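Side-chain contacts in increased sodium tolerance protein 1 (Saccharomyces cerevisiae, PDB 3GGY), which regulates recruitment of the ATPase VPS4 to ESCRT-III in a late step of multivesicular-body cargo sorting, this chain being its N-terminal domain: residues D64-I67 / E68-I72; C19-R22 / L23-A26; P164-E167 / L168-L171; I136-E139 / F140-V144; V122-L125 / S126-K129. One frame throughout, in Å; residues are numbered along the deposited sequence.

Interaction 1: D64-I67 / E68-I72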
loop_
_atom_site.group_PDB
_atom_site.type_symbol
_atom_site.label_atom_id
_atom_site.label_comp_id
_atom_site.label_asym_id
_atom_site.label_seq_id
_atom_site.Cartn_x
_atom_site.Cartn_y
_atom_site.Cartn_z
ATOM N N ASP A 64 -3.707 -7.022 -5.665
ATOM C CA ASP A 64 -4.775 -6.025 -5.624
ATOM C C ASP A 64 -4.799 -5.287 -4.285
ATOM O O ASP A 64 -5.030 -4.079 -4.238
ATOM C CB ASP A 64 -6.141 -6.670 -5.880
ATOM C CG ASP A 64 -6.386 -6.970 -7.352
ATOM O OD1 ASP A 64 -5.670 -6.406 -8.215
ATOM O OD2 ASP A 64 -7.314 -7.757 -7.639
ATOM N N ILE A 65 -4.562 -6.013 -3.197
ATOM C CA ILE A 65 -4.544 -5.395 -1.874
ATOM C C ILE A 65 -3.368 -4.415 -1.789
ATOM O O ILE A 65 -3.486 -3.326 -1.222
ATOM C CB ILE A 65 -4.416 -6.472 -0.765
ATOM C CG1 ILE A 65 -5.708 -7.290 -0.688
ATOM C CG2 ILE A 65 -4.141 -5.808 0.589
ATOM C CD1 ILE A 65 -5.604 -8.518 0.181
ATOM N N HIS A 66 -2.237 -4.799 -2.370
ATOM C CA HIS A 66 -1.058 -3.946 -2.350
ATOM C C HIS A 66 -1.311 -2.672 -3.150
ATOM O O HIS A 66 -0.854 -1.599 -2.779
ATOM C CB HIS A 66 0.148 -4.683 -2.924
ATOM C CG HIS A 66 1.444 -3.964 -2.710
ATOM N ND1 HIS A 66 2.046 -3.872 -1.472
ATOM C CD2 HIS A 66 2.244 -3.294 -3.571
ATOM C CE1 HIS A 66 3.166 -3.176 -1.582
ATOM N NE2 HIS A 66 3.309 -2.814 -2.845
ATOM N N ILE A 67 -2.040 -2.787 -4.257
ATOM C CA ILE A 67 -2.344 -1.601 -5.048
ATOM C C ILE A 67 -3.211 -0.655 -4.214
ATOM O O ILE A 67 -3.027 0.556 -4.254
ATOM C CB ILE A 67 -3.082 -1.976 -6.353
ATOM C CG1 ILE A 67 -2.098 -2.637 -7.322
ATOM C CG2 ILE A 67 -3.702 -0.732 -6.978
ATOM C CD1 ILE A 67 -2.766 -3.352 -8.480
ATOM N N GLU A 68 -4.146 -1.214 -3.447
ATOM C CA GLU A 68 -5.003 -0.399 -2.591
ATOM C C GLU A 68 -4.132 0.320 -1.559
ATOM O O GLU A 68 -4.378 1.479 -1.225
ATOM C CB GLU A 68 -6.028 -1.274 -1.874
ATOM C CG GLU A 68 -6.949 -2.025 -2.816
ATOM C CD GLU A 68 -8.009 -2.826 -2.084
ATOM O OE1 GLU A 68 -7.651 -3.566 -1.141
ATOM O OE2 GLU A 68 -9.197 -2.719 -2.457
ATOM N N LEU A 69 -3.120 -0.373 -1.043
ATOM C CA LEU A 69 -2.221 0.240 -0.065
ATOM C C LEU A 69 -1.551 1.448 -0.700
ATOM O O LEU A 69 -1.507 2.526 -0.111
ATOM C CB LEU A 69 -1.146 -0.758 0.397
ATOM C CG LEU A 69 0.016 -0.227 1.253
ATOM C CD1 LEU A 69 -0.504 0.298 2.586
ATOM C CD2 LEU A 69 1.040 -1.353 1.484
ATOM N N LEU A 70 -1.029 1.268 -1.910
ATOM C CA LEU A 70 -0.362 2.360 -2.617
ATOM C C LEU A 70 -1.285 3.557 -2.821
ATOM O O LEU A 70 -0.845 4.700 -2.726
ATOM C CB LEU A 70 0.162 1.879 -3.975
ATOM C CG LEU A 70 1.196 0.752 -3.942
ATOM C CD1 LEU A 70 1.658 0.442 -5.370
ATOM C CD2 LEU A 70 2.384 1.164 -3.088
ATOM N N GLU A 71 -2.560 3.301 -3.102
ATOM C CA GLU A 71 -3.515 4.389 -3.308
ATOM C C GLU A 71 -3.690 5.190 -2.023
ATOM O O GLU A 71 -3.734 6.421 -2.045
ATOM C CB GLU A 71 -4.865 3.828 -3.759
ATOM C CG GLU A 71 -4.771 2.998 -5.034
ATOM C CD GLU A 71 -6.091 2.366 -5.435
ATOM O OE1 GLU A 71 -6.852 1.951 -4.534
ATOM O OE2 GLU A 71 -6.358 2.268 -6.653
ATOM N N ILE A 72 -3.779 4.488 -0.901
ATOM C CA ILE A 72 -3.944 5.149 0.384
ATOM C C ILE A 72 -2.681 5.942 0.744
ATOM O O ILE A 72 -2.756 7.081 1.214
ATOM C CB ILE A 72 -4.243 4.117 1.494
ATOM C CG1 ILE A 72 -5.532 3.363 1.161
ATOM C CG2 ILE A 72 -4.346 4.820 2.844
ATOM C CD1 ILE A 72 -5.759 2.116 1.998
#
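D64 to I67 carry the acceptors and E68 to E71 the donors of four successive alpha-helical bonds. The stretch is one continuous run within helix 50-82, the second long helix of an all-helical, ESCRT-III-like domain. E68 N meets D64 O at 3.1 Å. L69 N, L70 N and E71 N follow on I65 O, H66 O and I67 O. The N-H of L70 gives the straightest of these bonds, 163°.

The H66 side chain crosses those of L69 and L70 at a slant. A chi1 of -170° swings the ring to the carbonyl side, towards these two leucines. H66 ND1 is 4.0 Å from L69 CD2, and H66 NE2 is 4.1 Å from L70 CD2. NE2 is hydrogen-bonded to E121, in the loop that also touches L69 and L70. With an alanine at H66, the E121 carboxylate would probably lose this mate and a gap would open beside the two leucine methyls.

On another side of the helix the extended E68 chain lies against the preceding turn. Its CG is 3.2 Å from D64 O, and its OE1 is in a salt bridge with K158. D64 OD2 is bound by R38 and Y172. One turn on, E71 OE2 comes within 4.0 Å of I67 CG2.

Interaction 2: C19-R22 / L23-A26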
loop_
_atom_site.group_PDB
_atom_site.type_symbol
_atom_site.label_atom_id
_atom_site.label_comp_id
_atom_site.label_asym_id
_atom_site.label_seq_id
_atom_site.Cartn_x
_atom_site.Cartn_y
_atom_site.Cartn_z
ATOM N N CYS A 19 7.773 11.069 -3.583
ATOM C CA CYS A 19 7.015 9.906 -3.131
ATOM C C CYS A 19 5.692 9.813 -3.880
ATOM O O CYS A 19 5.272 8.730 -4.277
ATOM C CB CYS A 19 6.747 9.977 -1.629
ATOM S SG CYS A 19 8.194 9.586 -0.626
ATOM N N ILE A 20 5.038 10.952 -4.078
ATOM C CA ILE A 20 3.765 10.971 -4.789
ATOM C C ILE A 20 3.932 10.503 -6.235
ATOM O O ILE A 20 3.137 9.707 -6.733
ATOM C CB ILE A 20 3.142 12.382 -4.760
ATOM C CG1 ILE A 20 2.712 12.719 -3.328
ATOM C CG2 ILE A 20 1.944 12.451 -5.699
ATOM C CD1 ILE A 20 2.215 14.134 -3.148
ATOM N N GLN A 21 4.973 10.985 -6.903
ATOM C CA GLN A 21 5.212 10.590 -8.285
ATOM C C GLN A 21 5.542 9.101 -8.390
ATOM O O GLN A 21 5.045 8.410 -9.283
ATOM C CB GLN A 21 6.341 11.425 -8.887
ATOM C CG GLN A 21 5.989 12.900 -9.092
ATOM C CD GLN A 21 4.754 13.107 -9.964
ATOM O OE1 GLN A 21 3.619 13.092 -9.478
ATOM N NE2 GLN A 21 4.972 13.295 -11.261
ATOM N N ARG A 22 6.369 8.608 -7.473
ATOM C CA ARG A 22 6.749 7.199 -7.467
ATOM C C ARG A 22 5.552 6.311 -7.137
ATOM O O ARG A 22 5.350 5.277 -7.766
ATOM C CB ARG A 22 7.873 6.946 -6.460
ATOM C CG ARG A 22 9.191 7.614 -6.817
ATOM C CD ARG A 22 9.711 7.116 -8.158
ATOM N NE ARG A 22 10.028 5.690 -8.130
ATOM C CZ ARG A 22 11.034 5.163 -7.438
ATOM N NH1 ARG A 22 11.826 5.941 -6.713
ATOM N NH2 ARG A 22 11.248 3.855 -7.468
ATOM N N LEU A 23 4.761 6.705 -6.145
ATOM C CA LEU A 23 3.588 5.913 -5.780
ATOM C C LEU A 23 2.601 5.841 -6.948
ATOM O O LEU A 23 2.046 4.780 -7.242
ATOM C CB LEU A 23 2.901 6.513 -4.548
ATOM C CG LEU A 23 3.632 6.242 -3.229
ATOM C CD1 LEU A 23 3.126 7.169 -2.128
ATOM C CD2 LEU A 23 3.434 4.794 -2.847
ATOM N N ARG A 24 2.382 6.967 -7.617
ATOM C CA ARG A 24 1.457 6.994 -8.750
ATOM C C ARG A 24 1.948 6.078 -9.861
ATOM O O ARG A 24 1.169 5.332 -10.458
ATOM C CB ARG A 24 1.310 8.422 -9.295
ATOM C CG ARG A 24 0.494 9.358 -8.410
ATOM C CD ARG A 24 0.426 10.761 -9.009
ATOM N NE ARG A 24 -0.366 11.674 -8.186
ATOM C CZ ARG A 24 -0.492 12.978 -8.422
ATOM N NH1 ARG A 24 0.123 13.530 -9.460
ATOM N NH2 ARG A 24 -1.232 13.731 -7.618
ATOM N N TYR A 25 3.249 6.133 -10.126
ATOM C CA TYR A 25 3.853 5.320 -11.173
ATOM C C TYR A 25 3.782 3.834 -10.835
ATOM O O TYR A 25 3.524 3.002 -11.706
ATOM C CB TYR A 25 5.309 5.735 -11.386
ATOM C CG TYR A 25 5.928 5.149 -12.632
ATOM C CD1 TYR A 25 5.410 5.444 -13.893
ATOM C CD2 TYR A 25 7.032 4.303 -12.555
ATOM C CE1 TYR A 25 5.979 4.911 -15.050
ATOM C CE2 TYR A 25 7.609 3.762 -13.706
ATOM C CZ TYR A 25 7.076 4.071 -14.948
ATOM O OH TYR A 25 7.638 3.544 -16.086
ATOM N N ALA A 26 4.010 3.507 -9.566
ATOM C CA ALA A 26 3.963 2.121 -9.117
ATOM C C ALA A 26 2.544 1.581 -9.268
ATOM O O ALA A 26 2.353 0.423 -9.645
ATOM C CB ALA A 26 4.422 2.020 -7.660
#
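I20 and R24 run parallel courses one turn apart on helix 8-46, the first long helix of the domain. The backbone is plain alpha-helix. L23, R24, Y25 and A26 each give their N-H to the carbonyl oxygen four residues back, and L23 N to C19 O is the shortest of these bonds at 2.8 Å.

The R24 side chain runs back along the helix towards its N-terminal end. CB rests against I20 O at 3.4 Å. CG comes closer to the same oxygen, 3.1 Å. From CG to NE the chain is fully extended (chi2 and chi3 both 179°), an extension that carries it straight beside I20. CD passes Q21 OE1 at 4.0 Å. NE then reaches I20 CG2 at 3.5 Å. This methyl lies over one face of the guanidinium, nearer the edge of the group than its middle. R24 CZ follows, 3.7 Å from the same I20 CG2. NH1 turns to the other neighbour and lies 3.5 Å from Q21 OE1. The glutamine amide is set steeply to the guanidinium, 72° between planes. Its chain is bent at chi2, which brings OE1 towards the arginine.

The charge of R24 is met by the other long helix: NE pairs with E74 and NH2 with E78, both in salt bridges. I20 packs on C77, E78 and L81 of that same helix. The methyl and the two glutamates together would restrict how the guanidinium can turn. On a more buried side, L23 bends over the C19 carbonyl, with L23 CD1 3.4 Å from C19 O.

Interaction 3: P164-E167 / L168-L171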
loop_
_atom_site.group_PDB
_atom_site.type_symbol
_atom_site.label_atom_id
_atom_site.label_comp_id
_atom_site.label_asym_id
_atom_site.label_seq_id
_atom_site.Cartn_x
_atom_site.Cartn_y
_atom_site.Cartn_z
ATOM N N PRO A 164 -5.903 -15.622 2.028
ATOM C CA PRO A 164 -7.173 -15.501 1.312
ATOM C C PRO A 164 -8.014 -16.746 1.536
ATOM O O PRO A 164 -7.513 -17.865 1.416
ATOM C CB PRO A 164 -6.741 -15.368 -0.151
ATOM C CG PRO A 164 -5.359 -14.799 -0.057
ATOM C CD PRO A 164 -4.773 -15.575 1.088
ATOM N N LYS A 165 -9.280 -16.555 1.877
ATOM C CA LYS A 165 -10.162 -17.693 2.086
ATOM C C LYS A 165 -10.602 -18.216 0.725
ATOM O O LYS A 165 -10.658 -17.461 -0.251
ATOM C CB LYS A 165 -11.372 -17.290 2.931
ATOM C CG LYS A 165 -12.047 -15.997 2.520
ATOM C CD LYS A 165 -12.993 -15.529 3.618
ATOM C CE LYS A 165 -12.247 -15.324 4.933
ATOM N NZ LYS A 165 -13.158 -14.973 6.058
ATOM N N GLU A 166 -10.900 -19.509 0.660
ATOM C CA GLU A 166 -11.312 -20.129 -0.592
ATOM C C GLU A 166 -12.511 -19.446 -1.236
ATOM O O GLU A 166 -12.651 -19.460 -2.461
ATOM C CB GLU A 166 -11.612 -21.614 -0.373
ATOM C CG GLU A 166 -10.372 -22.461 -0.139
ATOM C CD GLU A 166 -9.330 -22.279 -1.229
ATOM O OE1 GLU A 166 -8.738 -21.183 -1.312
ATOM O OE2 GLU A 166 -9.105 -23.230 -2.009
ATOM N N GLU A 167 -13.366 -18.844 -0.418
ATOM C CA GLU A 167 -14.544 -18.156 -0.936
ATOM C C GLU A 167 -14.133 -16.975 -1.814
ATOM O O GLU A 167 -14.757 -16.712 -2.844
ATOM C CB GLU A 167 -15.429 -17.659 0.210
ATOM C CG GLU A 167 -15.811 -18.730 1.222
ATOM C CD GLU A 167 -14.735 -18.958 2.269
ATOM O OE1 GLU A 167 -14.464 -18.022 3.049
ATOM O OE2 GLU A 167 -14.161 -20.067 2.315
ATOM N N LEU A 168 -13.086 -16.265 -1.404
ATOM C CA LEU A 168 -12.604 -15.116 -2.166
ATOM C C LEU A 168 -11.885 -15.566 -3.432
ATOM O O LEU A 168 -11.987 -14.919 -4.471
ATOM C CB LEU A 168 -11.669 -14.256 -1.310
ATOM C CG LEU A 168 -11.135 -12.988 -1.986
ATOM C CD1 LEU A 168 -12.287 -12.109 -2.430
ATOM C CD2 LEU A 168 -10.240 -12.238 -1.021
ATOM N N VAL A 169 -11.146 -16.669 -3.342
ATOM C CA VAL A 169 -10.453 -17.187 -4.510
ATOM C C VAL A 169 -11.509 -17.593 -5.536
ATOM O O VAL A 169 -11.374 -17.292 -6.725
ATOM C CB VAL A 169 -9.582 -18.411 -4.161
ATOM C CG1 VAL A 169 -9.006 -19.029 -5.429
ATOM C CG2 VAL A 169 -8.455 -17.988 -3.237
ATOM N N ASP A 170 -12.562 -18.266 -5.075
ATOM C CA ASP A 170 -13.632 -18.689 -5.975
ATOM C C ASP A 170 -14.294 -17.480 -6.616
ATOM O O ASP A 170 -14.639 -17.502 -7.797
ATOM C CB ASP A 170 -14.702 -19.499 -5.233
ATOM C CG ASP A 170 -14.222 -20.880 -4.845
ATOM O OD1 ASP A 170 -13.238 -21.363 -5.448
ATOM O OD2 ASP A 170 -14.842 -21.488 -3.943
ATOM N N LEU A 171 -14.471 -16.420 -5.833
ATOM C CA LEU A 171 -15.092 -15.211 -6.347
ATOM C C LEU A 171 -14.215 -14.613 -7.444
ATOM O O LEU A 171 -14.718 -14.198 -8.485
ATOM C CB LEU A 171 -15.298 -14.191 -5.221
ATOM C CG LEU A 171 -15.956 -12.874 -5.638
ATOM C CD1 LEU A 171 -17.334 -13.154 -6.216
ATOM C CD2 LEU A 171 -16.065 -11.947 -4.430
#
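K165 O takes two backbone N-H groups at the start of helix 166-179. V169 N lies in the carbonyl plane at 3.2 Å, in the usual alpha-helical bond. L168 N is nearer, 2.9 Å, but stands above that plane and meets the oxygen at a bent 130°. K165 is the N-cap residue. D170 N and L171 N continue the helical bonding on E166 O and E167 O.

Around this backbone core, the E166 side chain runs alongside that of V169. Its bend at chi2 (-53°) brings OE1 to 3.7 Å from V169 CG2. The same methyl is met by P164 CB at 4.4 Å, a light apolar touch.

Further out, helix 50-82 packs against these groups. H54 NE2 holds E166 OE2 by a hydrogen bond, and H54, V57 and I61 pack on V169. I61 also touches P164.

E166, E167 and D170 put three carboxylates in the first turns. E166 OE2 and D170 OD1 are 5.7 Å apart, two like charges that do not touch. D170 OD2 sits 3.3 Å from E166 O, with no hydrogen bond between them. For E166 and E167, in the first turn, the positive end of the helix dipole would probably ease the carboxylate charge, with H54 helping at E166.

Interaction 4: I136-E139 / F140-V144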
loop_
_atom_site.group_PDB
_atom_site.type_symbol
_atom_site.label_atom_id
_atom_site.label_comp_id
_atom_site.label_asym_id
_atom_site.label_seq_id
_atom_site.Cartn_x
_atom_site.Cartn_y
_atom_site.Cartn_z
ATOM N N ILE A 136 11.446 15.008 15.029
ATOM C CA ILE A 136 10.875 14.637 16.317
ATOM C C ILE A 136 11.985 13.887 17.057
ATOM O O ILE A 136 12.813 14.513 17.715
ATOM C CB ILE A 136 9.612 13.769 16.131
ATOM C CG1 ILE A 136 8.571 14.558 15.324
ATOM C CG2 ILE A 136 9.021 13.393 17.488
ATOM C CD1 ILE A 136 7.247 13.838 15.137
ATOM N N ASN A 137 12.023 12.564 16.946
ATOM C CA ASN A 137 13.086 11.796 17.590
ATOM C C ASN A 137 13.084 10.336 17.154
ATOM O O ASN A 137 12.138 9.865 16.517
ATOM C CB ASN A 137 12.984 11.901 19.114
ATOM C CG ASN A 137 11.624 11.511 19.629
ATOM O OD1 ASN A 137 11.213 10.360 19.505
ATOM N ND2 ASN A 137 10.909 12.470 20.204
ATOM N N VAL A 138 14.157 9.625 17.482
ATOM C CA VAL A 138 14.275 8.223 17.101
ATOM C C VAL A 138 13.216 7.365 17.784
ATOM O O VAL A 138 12.735 6.384 17.205
ATOM C CB VAL A 138 15.677 7.667 17.440
ATOM C CG1 VAL A 138 15.715 6.176 17.189
ATOM C CG2 VAL A 138 16.735 8.365 16.591
ATOM N N GLU A 139 12.855 7.733 19.010
ATOM C CA GLU A 139 11.843 6.994 19.755
ATOM C C GLU A 139 10.539 6.944 18.966
ATOM O O GLU A 139 9.877 5.908 18.909
ATOM C CB GLU A 139 11.581 7.659 21.108
ATOM C CG GLU A 139 12.706 7.517 22.126
ATOM C CD GLU A 139 14.068 7.941 21.593
ATOM O OE1 GLU A 139 14.226 9.115 21.182
ATOM O OE2 GLU A 139 14.985 7.090 21.596
ATOM N N PHE A 140 10.174 8.074 18.372
ATOM C CA PHE A 140 8.950 8.166 17.588
ATOM C C PHE A 140 8.953 7.164 16.438
ATOM O O PHE A 140 8.024 6.367 16.298
ATOM C CB PHE A 140 8.790 9.591 17.047
ATOM C CG PHE A 140 7.807 9.706 15.918
ATOM C CD1 PHE A 140 6.468 9.393 16.109
ATOM C CD2 PHE A 140 8.232 10.112 14.654
ATOM C CE1 PHE A 140 5.556 9.471 15.054
ATOM C CE2 PHE A 140 7.329 10.195 13.594
ATOM C CZ PHE A 140 5.993 9.875 13.794
ATOM N N VAL A 141 9.999 7.191 15.620
ATOM C CA VAL A 141 10.065 6.273 14.488
ATOM C C VAL A 141 10.146 4.802 14.896
ATOM O O VAL A 141 9.558 3.948 14.241
ATOM C CB VAL A 141 11.226 6.640 13.530
ATOM C CG1 VAL A 141 11.000 8.028 12.965
ATOM C CG2 VAL A 141 12.550 6.590 14.247
ATOM N N ASN A 142 10.855 4.494 15.981
ATOM C CA ASN A 142 10.940 3.108 16.423
ATOM C C ASN A 142 9.589 2.628 16.944
ATOM O O ASN A 142 9.230 1.456 16.792
ATOM C CB ASN A 142 12.007 2.945 17.511
ATOM C CG ASN A 142 13.413 3.117 16.973
ATOM O OD1 ASN A 142 13.656 2.936 15.782
ATOM N ND2 ASN A 142 14.351 3.451 17.853
ATOM N N GLY A 143 8.837 3.539 17.556
ATOM C CA GLY A 143 7.526 3.178 18.066
ATOM C C GLY A 143 6.625 2.763 16.919
ATOM O O GLY A 143 5.822 1.836 17.040
ATOM N N VAL A 144 6.770 3.447 15.791
ATOM C CA VAL A 144 5.969 3.144 14.609
ATOM C C VAL A 144 6.365 1.811 13.977
ATOM O O VAL A 144 5.523 0.951 13.730
ATOM C CB VAL A 144 6.127 4.242 13.535
ATOM C CG1 VAL A 144 5.453 3.799 12.243
ATOM C CG2 VAL A 144 5.516 5.545 14.031
#
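F140 N is gripped by both oxygens of N137, the N-cap residue of helix 138-147. The side-chain bond is the shorter and straighter: OD1 accepts from F140 N at 2.8 Å, and the nitrogen lies almost straight out from the side-chain carbonyl, C=O...N 161°. The backbone bond from F140 N to N137 O is weak. This is a classic asparagine cap, and it starts a new helix where I136 has just left the one before. N137 CG sits between its backbone N and carbonyl carbon (chi1 54°), and this folds OD1 back over the first turn. The amide plane stands 85° from the F140 ring.

N142 N and G143 N carry the helix on, bonded to V138 O and E139 O. On the outer side the N142 amide folds back across V138.

The F140 ring also meets L96, R110, I113 and M132, and through these contacts it joins helix 138-147 to three other helices. Within the turn itself the ring is packed by I136. I136 CG2 touches F140 CB at 3.8 Å. I136 CD1 lies over one face, 4.1 Å from the ring centroid, in a CH-pi contact.

Interaction 5: V122-L125 / S126-K129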
loop_
_atom_site.group_PDB
_atom_site.type_symbol
_atom_site.label_atom_id
_atom_site.label_comp_id
_atom_site.label_asym_id
_atom_site.label_seq_id
_atom_site.Cartn_x
_atom_site.Cartn_y
_atom_site.Cartn_z
ATOM N N VAL A 122 9.321 1.885 -3.638
ATOM C CA VAL A 122 9.404 3.338 -3.507
ATOM C C VAL A 122 10.439 3.643 -2.425
ATOM O O VAL A 122 10.103 3.819 -1.255
ATOM C CB VAL A 122 8.042 3.953 -3.115
ATOM C CG1 VAL A 122 8.167 5.465 -2.977
ATOM C CG2 VAL A 122 7.003 3.611 -4.170
ATOM N N LYS A 123 11.705 3.703 -2.832
ATOM C CA LYS A 123 12.804 3.955 -1.905
ATOM C C LYS A 123 12.727 5.254 -1.123
ATOM O O LYS A 123 13.149 5.304 0.030
ATOM C CB LYS A 123 14.143 3.916 -2.650
ATOM C CG LYS A 123 14.474 2.571 -3.257
ATOM C CD LYS A 123 15.855 2.576 -3.893
ATOM C CE LYS A 123 16.087 1.298 -4.680
ATOM N NZ LYS A 123 15.069 1.137 -5.756
ATOM N N GLU A 124 12.203 6.303 -1.746
ATOM C CA GLU A 124 12.102 7.608 -1.100
ATOM C C GLU A 124 11.356 7.615 0.231
ATOM O O GLU A 124 11.554 8.515 1.041
ATOM C CB GLU A 124 11.443 8.617 -2.046
ATOM C CG GLU A 124 12.260 8.973 -3.284
ATOM C CD GLU A 124 12.507 7.787 -4.198
ATOM O OE1 GLU A 124 11.565 6.997 -4.424
ATOM O OE2 GLU A 124 13.643 7.653 -4.705
ATOM N N LEU A 125 10.497 6.628 0.469
ATOM C CA LEU A 125 9.767 6.601 1.732
ATOM C C LEU A 125 10.729 6.561 2.917
ATOM O O LEU A 125 10.430 7.105 3.981
ATOM C CB LEU A 125 8.816 5.399 1.790
ATOM C CG LEU A 125 7.602 5.418 0.854
ATOM C CD1 LEU A 125 6.893 4.078 0.926
ATOM C CD2 LEU A 125 6.653 6.556 1.235
ATOM N N SER A 126 11.885 5.926 2.734
ATOM C CA SER A 126 12.870 5.838 3.815
ATOM C C SER A 126 13.349 7.227 4.225
ATOM O O SER A 126 13.747 7.447 5.370
ATOM C CB SER A 126 14.066 4.974 3.391
ATOM O OG SER A 126 14.724 5.521 2.262
ATOM N N GLN A 127 13.309 8.164 3.285
ATOM C CA GLN A 127 13.724 9.535 3.558
ATOM C C GLN A 127 12.784 10.199 4.556
ATOM O O GLN A 127 13.199 11.064 5.326
ATOM C CB GLN A 127 13.750 10.346 2.260
ATOM C CG GLN A 127 14.937 10.053 1.365
ATOM C CD GLN A 127 14.752 10.610 -0.032
ATOM O OE1 GLN A 127 14.256 11.724 -0.208
ATOM N NE2 GLN A 127 15.158 9.839 -1.035
ATOM N N LEU A 128 11.514 9.800 4.537
ATOM C CA LEU A 128 10.538 10.368 5.462
ATOM C C LEU A 128 10.903 9.957 6.879
ATOM O O LEU A 128 10.814 10.759 7.815
ATOM C CB LEU A 128 9.126 9.883 5.129
ATOM C CG LEU A 128 8.519 10.402 3.825
ATOM C CD1 LEU A 128 7.150 9.781 3.632
ATOM C CD2 LEU A 128 8.417 11.926 3.865
ATOM N N LYS A 129 11.318 8.705 7.036
ATOM C CA LYS A 129 11.715 8.214 8.346
ATOM C C LYS A 129 12.903 9.030 8.836
ATOM O O LYS A 129 12.897 9.535 9.958
ATOM C CB LYS A 129 12.111 6.739 8.280
ATOM C CG LYS A 129 12.507 6.165 9.633
ATOM C CD LYS A 129 12.968 4.720 9.530
ATOM C CE LYS A 129 14.419 4.629 9.102
ATOM N NZ LYS A 129 15.329 5.166 10.152
HETATM O O HOH W 1 15.939 6.897 -0.576
#
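S126 grips K123 O with two groups, its side-chain hydroxyl and its backbone N-H. These bonds lie where the type I beta turn V122-L125 leads straight into helix 125-135. The hydroxyl bond, S126 OG to K123 O, is 2.7 Å and meets the carbonyl nearly end-on, at 165°. The backbone bond from S126 N to the same oxygen is 3.0 Å. Here the donor stands above the carbonyl plane. Water 1 adds a weak bond to K123 O and accepts from Q127 NE2 at 3.1 Å, so it bridges the oxygen to the glutamine.

The first turn is wound tightly. Q127 N bonds E124 O at 2.9 Å, and L128 N bonds L125 O, each three residues back rather than four. S126 OG sits between the backbone N and the carbonyl carbon (chi1 61°), which directs it at the K123 carbonyl. Losing the hydroxyl to an alanine is likely to leave K123 O without its shortest bond, held by the backbone N-H and the weak water, and the turn less firmly tied to the helix.

Outside this polar centre, E124 and Q127 run side by side. Q127 NE2 is 3.8 Å from E124 CG, and the carboxylate and amide are almost perpendicular, 86° apart. The E124 carboxylate itself is taken by R22 of helix 8-46 in a salt bridge. On the buried side L125 and L128 both touch L112 of helix 105-115, and L125 also meets I116 and V119. Between the two leucines, L125 CD2 lies 4.0 Å from L128 CD1.

In the fold
All five are local contacts within consecutive residues. None closes a long loop, and none nests in or crosses another. Along the chain they come in the order 2, 1, 5, 4, 3. Interaction 2 lies on helix 8-46 and interaction 1 on helix 50-82. L70 packs against L23 and A26, which joins these two long helices. Interaction 5 starts helix 125-135 and meets interaction 2, where C19 packs on E124 and L125. Interaction 4 starts the next helix, and V141 CG1 rests on K129 O of interaction 5. Interaction 3 starts helix 166-179 at the far end, its centre about 38 Å from that of interaction 4.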